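Local coordinates for uncharacterized protein (Legionella longbeachae NSW150, PDB 4JZA) that is a phosphoinositide phosphatase that probably removes the 3-phosphate from phosphatidylinositol 3-phosphate, consistent with a part in lipid metabolism during host infection, at residues V7-G12 / Y30-Y35; Y143-L148 / S602-E607. One frame throughout, in Å; residues are numbered along the deposited sequence.

Interaction 1 of 2, residues V7-G12 / Y30-Y35; sequences VRVPHG and YILETY
Tyr-35 lies between Arg-8 and Pro-10, a close-packed sandwich on one face of the parallel strand pair, near its C-terminal end. Pro-10 CA sits 4.0 Å from the centroid of the Tyr-35 ring in a CH-pi contact, while on the opposite face Arg-8 CZ stands 4.4 Å from the same centroid in an off-centre cation-pi contact, with NH2 closest, near Tyr-35 CB and CG. The guanidinium and ring planes are inclined by 31°. With Tyr-35 CG placed between its backbone N and carbonyl carbon (chi1 68°), the ring leans back across the neighbouring strand, and its hydroxyl reaches Leu-148 O one strand farther on. Five backbone hydrogen bonds set the register beneath: Val-7 is bonded to Ile-31 and Glu-33, Val-9 to Glu-33 and Tyr-35, and His-11 N ends the ladder on Tyr-35 O at 2.7 Å. The strands are the two arms of a beta-alpha-beta unit crossing over through helix 17-26.

Elsewhere the fit is looser. On the other face Val-9 CG2 meets Leu-32 CD2 at 3.7 Å, and Thr-34 CG2 approaches the edge of the His-11 ring. Leu-32 and Thr-34 are exposed on an outermost strand, His-11 in the loop after its own.

Back on the Tyr-35 face, a water spans Arg-8 and Glu-33, accepting from Arg-8 NE (3.1 Å) and donating to Glu-33 OE1 (2.8 Å). Thr-147 OG1 binds NH1 and Ser-602 O binds NH2, consistent with a guanidinium restrained against the tyrosine face, its charge probably partly offset through the water by Glu-33, which also has a long, weak ion pair with Arg-43.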
ATOM      1  N   VAL A   7      15.681  14.529  14.793  1.00 49.96           N
ATOM      2  CA  VAL A   7      15.152  15.212  15.943  1.00 49.31           C
ATOM      3  C   VAL A   7      14.538  16.488  15.418  1.00 49.13           C
ATOM      4  O   VAL A   7      15.204  17.275  14.755  1.00 49.23           O
ATOM      5  CB  VAL A   7      16.251  15.545  16.938  1.00 54.07           C
ATOM      6  CG1 VAL A   7      15.698  16.390  18.068  1.00 56.08           C
ATOM      7  CG2 VAL A   7      16.889  14.256  17.469  1.00 57.26           C
ATOM      8  N   ARG A   8      13.243  16.638  15.669  1.00 48.08           N
ATOM      9  CA  ARG A   8      12.478  17.756  15.209  1.00 43.78           C
ATOM     10  C   ARG A   8      12.431  18.690  16.360  1.00 45.57           C
ATOM     11  O   ARG A   8      12.090  18.308  17.487  1.00 41.99           O
ATOM     12  CB  ARG A   8      11.069  17.329  14.830  1.00 42.19           C
ATOM     13  CG  ARG A   8      11.062  16.352  13.660  1.00 40.26           C
ATOM     14  CD  ARG A   8       9.686  15.844  13.359  1.00 37.11           C
ATOM     15  NE  ARG A   8       8.821  16.942  13.003  1.00 36.53           N
ATOM     16  CZ  ARG A   8       7.780  17.344  13.735  1.00 40.90           C
ATOM     17  NH1 ARG A   8       7.427  16.759  14.892  1.00 43.85           N
ATOM     18  NH2 ARG A   8       7.054  18.352  13.319  1.00 42.97           N
ATOM     19  N   VAL A   9      12.671  19.943  16.024  1.00 48.69           N
ATOM     20  CA  VAL A   9      12.986  20.967  16.970  1.00 50.67           C
ATOM     21  C   VAL A   9      12.223  22.228  16.575  1.00 48.02           C
ATOM     22  O   VAL A   9      12.250  22.600  15.450  1.00 51.13           O
ATOM     23  CB  VAL A   9      14.497  21.104  16.888  1.00 54.29           C
ATOM     24  CG1 VAL A   9      14.947  22.539  16.854  1.00 63.96           C
ATOM     25  CG2 VAL A   9      15.145  20.323  18.014  1.00 56.08           C
ATOM     26  N   PRO A  10      11.491  22.860  17.484  1.00 51.04           N
ATOM     27  CA  PRO A  10      10.741  24.010  17.052  1.00 52.79           C
ATOM     28  C   PRO A  10      11.596  25.069  16.439  1.00 58.98           C
ATOM     29  O   PRO A  10      12.712  25.311  16.891  1.00 60.89           O
ATOM     30  CB  PRO A  10      10.114  24.560  18.338  1.00 53.09           C
ATOM     31  CG  PRO A  10      10.745  23.836  19.438  1.00 55.40           C
ATOM     32  CD  PRO A  10      11.188  22.527  18.874  1.00 55.40           C
ATOM     33  N   HIS A  11      11.029  25.726  15.433  1.00 68.51           N
ATOM     34  CA  HIS A  11      11.710  26.757  14.714  1.00 73.32           C
ATOM     35  C   HIS A  11      12.092  27.880  15.644  1.00 73.79           C
ATOM     36  O   HIS A  11      11.273  28.339  16.440  1.00 63.37           O
ATOM     37  CB  HIS A  11      10.841  27.302  13.604  1.00 77.95           C
ATOM     38  CG  HIS A  11      11.378  28.554  12.998  1.00 87.50           C
ATOM     39  ND1 HIS A  11      12.391  28.548  12.055  1.00 89.85           N
ATOM     40  CD2 HIS A  11      11.060  29.854  13.214  1.00 84.17           C
ATOM     41  CE1 HIS A  11      12.661  29.796  11.708  1.00 97.69           C
ATOM     42  NE2 HIS A  11      11.866  30.604  12.394  1.00 93.06           N
ATOM     43  N   GLY A  12      13.357  28.283  15.524  1.00 79.56           N
ATOM     44  CA  GLY A  12      13.876  29.449  16.190  1.00 89.60           C
ATOM     45  C   GLY A  12      14.101  29.311  17.678  1.00 96.16           C
ATOM     46  O   GLY A  12      14.040  30.304  18.401  1.00104.85           O
ATOM     47  N   TYR A  30      22.403  11.866  15.148  1.00 57.24           N
ATOM     48  CA  TYR A  30      21.104  12.471  14.811  1.00 57.25           C
ATOM     49  C   TYR A  30      21.207  13.669  13.889  1.00 56.63           C
ATOM     50  O   TYR A  30      22.191  14.350  13.885  1.00 58.43           O
ATOM     51  CB  TYR A  30      20.345  12.883  16.078  1.00 59.71           C
ATOM     52  CG  TYR A  30      20.854  14.138  16.736  1.00 58.35           C
ATOM     53  CD1 TYR A  30      20.449  15.396  16.297  1.00 62.39           C
ATOM     54  CD2 TYR A  30      21.711  14.075  17.795  1.00 59.83           C
ATOM     55  CE1 TYR A  30      20.901  16.569  16.891  1.00 61.99           C
ATOM     56  CE2 TYR A  30      22.169  15.248  18.410  1.00 66.72           C
ATOM     57  CZ  TYR A  30      21.767  16.493  17.947  1.00 65.23           C
ATOM     58  OH  TYR A  30      22.229  17.640  18.556  1.00 65.65           O
ATOM     59  N   ILE A  31      20.153  13.916  13.120  1.00 62.98           N
ATOM     60  CA  ILE A  31      20.031  15.082  12.262  1.00 58.30           C
ATOM     61  C   ILE A  31      18.944  15.960  12.862  1.00 58.56           C
ATOM     62  O   ILE A  31      17.935  15.465  13.337  1.00 54.76           O
ATOM     63  CB  ILE A  31      19.542  14.696  10.879  1.00 60.88           C
ATOM     64  CG1 ILE A  31      20.328  13.519  10.338  1.00 69.23           C
ATOM     65  CG2 ILE A  31      19.641  15.869   9.932  1.00 64.22           C
ATOM     66  CD1 ILE A  31      21.796  13.816  10.116  1.00 76.61           C
ATOM     67  N   LEU A  32      19.147  17.267  12.821  1.00 60.68           N
ATOM     68  CA  LEU A  32      18.154  18.215  13.270  1.00 59.18           C
ATOM     69  C   LEU A  32      17.272  18.593  12.132  1.00 56.03           C
ATOM     70  O   LEU A  32      17.727  18.724  11.005  1.00 51.47           O
ATOM     71  CB  LEU A  32      18.779  19.503  13.771  1.00 63.62           C
ATOM     72  CG  LEU A  32      19.297  19.414  15.189  1.00 69.61           C
ATOM     73  CD1 LEU A  32      20.163  20.622  15.510  1.00 71.23           C
ATOM     74  CD2 LEU A  32      18.115  19.297  16.145  1.00 69.29           C
ATOM     75  N   GLU A  33      16.003  18.787  12.464  1.00 55.39           N
ATOM     76  CA  GLU A  33      14.975  19.220  11.530  1.00 54.08           C
ATOM     77  C   GLU A  33      14.069  20.194  12.223  1.00 49.42           C
ATOM     78  O   GLU A  33      13.658  19.973  13.345  1.00 50.53           O
ATOM     79  CB  GLU A  33      14.170  18.025  11.095  1.00 55.65           C
ATOM     80  CG  GLU A  33      13.168  18.305  10.019  1.00 60.11           C
ATOM     81  CD  GLU A  33      12.722  17.025   9.389  1.00 60.17           C
ATOM     82  OE1 GLU A  33      11.526  16.710   9.489  1.00 65.49           O
ATOM     83  OE2 GLU A  33      13.600  16.328   8.853  1.00 57.77           O
ATOM     84  N   THR A  34      13.747  21.270  11.543  1.00 49.35           N
ATOM     85  CA  THR A  34      12.944  22.316  12.132  1.00 48.24           C
ATOM     86  C   THR A  34      11.467  22.155  11.821  1.00 51.59           C
ATOM     87  O   THR A  34      11.099  21.794  10.670  1.00 58.01           O
ATOM     88  CB  THR A  34      13.405  23.633  11.569  1.00 48.38           C
ATOM     89  OG1 THR A  34      14.595  23.976  12.254  1.00 50.51           O
ATOM     90  CG2 THR A  34      12.447  24.692  11.872  1.00 51.42           C
ATOM     91  N   TYR A  35      10.607  22.416  12.814  1.00 49.16           N
ATOM     92  CA  TYR A  35       9.153  22.518  12.553  1.00 49.88           C
ATOM     93  C   TYR A  35       8.570  23.825  13.070  1.00 52.92           C
ATOM     94  O   TYR A  35       9.177  24.491  13.885  1.00 53.58           O
ATOM     95  CB  TYR A  35       8.387  21.323  13.135  1.00 47.03           C
ATOM     96  CG  TYR A  35       8.329  21.225  14.657  1.00 48.92           C
ATOM     97  CD1 TYR A  35       9.391  20.717  15.399  1.00 49.71           C
ATOM     98  CD2 TYR A  35       7.188  21.580  15.350  1.00 51.04           C
ATOM     99  CE1 TYR A  35       9.309  20.595  16.779  1.00 48.61           C
ATOM    100  CE2 TYR A  35       7.093  21.440  16.727  1.00 47.80           C
ATOM    101  CZ  TYR A  35       8.147  20.948  17.433  1.00 49.84           C
ATOM    102  OH  TYR A  35       8.029  20.843  18.807  1.00 52.57           O
TER
HETATM  103  O   HOH W   1       9.415  18.387  10.345  1.00 43.33           O

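Interaction 2 of 2, residues Y143-L148 / S602-E607; sequences YDLVTL and SRHQHE
Thr-147 carries OG1 anti to its carbonyl carbon (chi1 -60°) and His-604 extends its imidazole anti to the backbone N (chi1 171°), so that the hydroxyl meets the ring at its edge, in plane, beside ND1. OG1 and ND1 are 2.6 Å apart in a hydrogen bond whose donor could be either group. The ring is held from its other nitrogen too, since NE2 bonds to Asp-164 OD1 on the neighbouring strand 159-166; hydrogen bonds at both ring nitrogens restrain its rotation.

Leu-145, two residues back on the same strand, flanks the imidazole. Its carbonyl oxygen lies 3.5 Å from His-604 CE1 near the ring plane, and its CD2 rests against Glu-607 CB at 3.8 Å, one helical turn on. The Glu-607 carboxylate turns elsewhere, to a salt bridge with Arg-43. At the start of the helical segment Thr-147 CG2 touches Ser-602 CB, and Ser-602 OG, hydrogen-bonded to Leu-599 O, also receives a weak hydrogen bond from His-604 N.

Arg-603, with positive phi, breaks helix 587-602 from helix 604-612 and takes the N-cap position of the latter. The arrangement is that of an alpha/beta fold, with the first turn of a helix docked on one face of a mixed sheet.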
ATOM      1  N   TYR A 143      14.075   6.155   9.296  1.00 41.79           N
ATOM      2  CA  TYR A 143      14.679   6.994  10.326  1.00 42.63           C
ATOM      3  C   TYR A 143      13.853   6.948  11.589  1.00 42.61           C
ATOM      4  O   TYR A 143      12.655   7.072  11.509  1.00 38.15           O
ATOM      5  CB  TYR A 143      14.669   8.457   9.904  1.00 46.92           C
ATOM      6  CG  TYR A 143      15.754   8.858   8.963  1.00 53.63           C
ATOM      7  CD1 TYR A 143      16.976   9.319   9.454  1.00 59.84           C
ATOM      8  CD2 TYR A 143      15.550   8.837   7.587  1.00 60.08           C
ATOM      9  CE1 TYR A 143      17.980   9.703   8.605  1.00 63.92           C
ATOM     10  CE2 TYR A 143      16.549   9.228   6.724  1.00 66.70           C
ATOM     11  CZ  TYR A 143      17.756   9.646   7.247  1.00 70.63           C
ATOM     12  OH  TYR A 143      18.746  10.019   6.408  1.00 84.92           O
ATOM     13  N   ASP A 144      14.505   6.827  12.756  1.00 44.69           N
ATOM     14  CA  ASP A 144      13.836   7.079  14.038  1.00 44.50           C
ATOM     15  C   ASP A 144      13.549   8.563  14.156  1.00 43.43           C
ATOM     16  O   ASP A 144      14.234   9.445  13.602  1.00 37.14           O
ATOM     17  CB  ASP A 144      14.679   6.716  15.271  1.00 48.11           C
ATOM     18  CG  ASP A 144      15.163   5.273  15.292  1.00 47.82           C
ATOM     19  OD1 ASP A 144      14.624   4.405  14.601  1.00 52.76           O
ATOM     20  OD2 ASP A 144      16.112   5.006  16.048  1.00 51.65           O
ATOM     21  N   LEU A 145      12.538   8.822  14.960  1.00 48.88           N
ATOM     22  CA  LEU A 145      11.934  10.133  15.037  1.00 47.99           C
ATOM     23  C   LEU A 145      11.827  10.567  16.451  1.00 43.83           C
ATOM     24  O   LEU A 145      11.289   9.827  17.275  1.00 42.72           O
ATOM     25  CB  LEU A 145      10.542  10.043  14.465  1.00 51.95           C
ATOM     26  CG  LEU A 145      10.033  11.358  13.929  1.00 56.32           C
ATOM     27  CD1 LEU A 145      10.783  11.748  12.670  1.00 56.51           C
ATOM     28  CD2 LEU A 145       8.579  11.125  13.591  1.00 62.50           C
ATOM     29  N   VAL A 146      12.374  11.741  16.733  1.00 42.50           N
ATOM     30  CA  VAL A 146      12.310  12.336  18.066  1.00 41.51           C
ATOM     31  C   VAL A 146      11.755  13.716  17.866  1.00 38.51           C
ATOM     32  O   VAL A 146      12.175  14.404  16.962  1.00 37.02           O
ATOM     33  CB  VAL A 146      13.708  12.475  18.692  1.00 43.12           C
ATOM     34  CG1 VAL A 146      13.613  13.153  20.041  1.00 43.54           C
ATOM     35  CG2 VAL A 146      14.398  11.132  18.826  1.00 42.38           C
ATOM     36  N   THR A 147      10.798  14.111  18.677  1.00 39.99           N
ATOM     37  CA  THR A 147      10.259  15.462  18.596  1.00 41.66           C
ATOM     38  C   THR A 147      10.437  16.180  19.952  1.00 45.21           C
ATOM     39  O   THR A 147       9.922  15.780  20.990  1.00 46.16           O
ATOM     40  CB  THR A 147       8.776  15.481  18.147  1.00 40.23           C
ATOM     41  OG1 THR A 147       8.619  14.867  16.828  1.00 36.52           O
ATOM     42  CG2 THR A 147       8.269  16.931  18.114  1.00 39.17           C
ATOM     43  N   LEU A 148      11.142  17.300  19.895  1.00 47.06           N
ATOM     44  CA  LEU A 148      11.442  18.077  21.081  1.00 48.67           C
ATOM     45  C   LEU A 148      10.519  19.270  21.221  1.00 46.36           C
ATOM     46  O   LEU A 148      10.389  20.082  20.320  1.00 45.09           O
ATOM     47  CB  LEU A 148      12.887  18.555  21.037  1.00 52.32           C
ATOM     48  CG  LEU A 148      13.394  19.385  22.209  1.00 55.30           C
ATOM     49  CD1 LEU A 148      14.894  19.214  22.334  1.00 57.65           C
ATOM     50  CD2 LEU A 148      13.047  20.849  22.021  1.00 54.64           C
ATOM     51  N   SER A 602       2.419  19.250  17.848  1.00 39.50           N
ATOM     52  CA  SER A 602       3.834  19.071  17.584  1.00 40.03           C
ATOM     53  C   SER A 602       3.973  18.331  16.269  1.00 40.77           C
ATOM     54  O   SER A 602       4.990  18.481  15.527  1.00 38.03           O
ATOM     55  CB  SER A 602       4.506  18.281  18.701  1.00 40.30           C
ATOM     56  OG  SER A 602       4.003  16.963  18.782  1.00 42.17           O
ATOM     57  N   ARG A 603       2.945  17.511  16.012  1.00 39.57           N
ATOM     58  CA  ARG A 603       2.822  16.746  14.772  1.00 40.57           C
ATOM     59  C   ARG A 603       3.795  15.607  14.760  1.00 37.58           C
ATOM     60  O   ARG A 603       4.074  15.050  13.718  1.00 35.96           O
ATOM     61  CB  ARG A 603       3.058  17.597  13.522  1.00 43.56           C
ATOM     62  CG  ARG A 603       2.057  18.726  13.334  1.00 46.44           C
ATOM     63  CD  ARG A 603       1.975  19.174  11.886  1.00 47.72           C
ATOM     64  NE  ARG A 603       0.571  19.127  11.582  1.00 53.19           N
ATOM     65  CZ  ARG A 603       0.004  18.441  10.608  1.00 54.57           C
ATOM     66  NH1 ARG A 603       0.714  17.775   9.705  1.00 63.17           N
ATOM     67  NH2 ARG A 603      -1.299  18.451  10.531  1.00 50.52           N
ATOM     68  N   HIS A 604       4.338  15.268  15.910  1.00 35.76           N
ATOM     69  CA  HIS A 604       5.201  14.131  15.952  1.00 36.20           C
ATOM     70  C   HIS A 604       4.521  12.859  15.381  1.00 37.44           C
ATOM     71  O   HIS A 604       5.080  12.188  14.535  1.00 36.55           O
ATOM     72  CB  HIS A 604       5.614  13.889  17.371  1.00 36.29           C
ATOM     73  CG  HIS A 604       6.340  12.602  17.568  1.00 36.00           C
ATOM     74  ND1 HIS A 604       7.682  12.471  17.307  1.00 35.01           N
ATOM     75  CD2 HIS A 604       5.915  11.393  18.017  1.00 36.42           C
ATOM     76  CE1 HIS A 604       8.047  11.218  17.518  1.00 36.49           C
ATOM     77  NE2 HIS A 604       6.996  10.544  17.954  1.00 38.12           N
ATOM     78  N   GLN A 605       3.328  12.512  15.846  1.00 36.64           N
ATOM     79  CA  GLN A 605       2.653  11.324  15.337  1.00 36.60           C
ATOM     80  C   GLN A 605       2.304  11.460  13.867  1.00 37.41           C
ATOM     81  O   GLN A 605       2.235  10.469  13.150  1.00 41.08           O
ATOM     82  CB  GLN A 605       1.340  11.082  16.096  1.00 36.48           C
ATOM     83  CG  GLN A 605       1.521  10.692  17.557  1.00 38.12           C
ATOM     84  CD  GLN A 605       2.333   9.422  17.729  1.00 38.81           C
ATOM     85  OE1 GLN A 605       2.455   8.634  16.812  1.00 40.15           O
ATOM     86  NE2 GLN A 605       2.881   9.222  18.907  1.00 41.15           N
ATOM     87  N   HIS A 606       2.042  12.671  13.414  1.00 36.17           N
ATOM     88  CA  HIS A 606       1.643  12.869  12.039  1.00 36.82           C
ATOM     89  C   HIS A 606       2.806  12.468  11.148  1.00 38.15           C
ATOM     90  O   HIS A 606       2.618  11.821  10.089  1.00 37.36           O
ATOM     91  CB  HIS A 606       1.286  14.330  11.740  1.00 37.30           C
ATOM     92  CG  HIS A 606       0.084  14.856  12.477  1.00 37.98           C
ATOM     93  ND1 HIS A 606      -0.055  14.785  13.846  1.00 38.30           N
ATOM     94  CD2 HIS A 606      -0.971  15.578  12.036  1.00 37.92           C
ATOM     95  CE1 HIS A 606      -1.167  15.395  14.206  1.00 40.93           C
ATOM     96  NE2 HIS A 606      -1.729  15.903  13.130  1.00 39.80           N
ATOM     97  N   GLU A 607       4.002  12.867  11.575  1.00 36.75           N
ATOM     98  CA  GLU A 607       5.231  12.580  10.861  1.00 37.88           C
ATOM     99  C   GLU A 607       5.546  11.105  10.832  1.00 36.89           C
ATOM    100  O   GLU A 607       5.991  10.546   9.800  1.00 38.85           O
ATOM    101  CB  GLU A 607       6.390  13.342  11.483  1.00 39.70           C
ATOM    102  CG  GLU A 607       6.208  14.827  11.298  1.00 43.55           C
ATOM    103  CD  GLU A 607       6.473  15.259   9.863  1.00 49.94           C
ATOM    104  OE1 GLU A 607       5.850  16.290   9.401  1.00 48.76           O
ATOM    105  OE2 GLU A 607       7.316  14.567   9.200  1.00 47.61           O
TER

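Interactions 1 and 2 meet in the same sheet, their centres about 10 Å apart, because strands 5-10 and 144-150 are direct neighbours. Interaction 1 is partly buried, builds the sheet outward to its edge strand, and relies on a backbone ladder with cation-pi and CH-pi contacts on the two faces of one tyrosine. Interaction 2 is a buried contact, less extensive, between strand and helix; with no backbone bonds across it, a single side-chain hydrogen bond does the polar work. It also joins residues more than 450 positions apart, whereas interaction 1 is local. Arg-8 links the two: its backbone pairs with Val-146 and Leu-148, and its guanidinium bonds to residues of both segments of interaction 2.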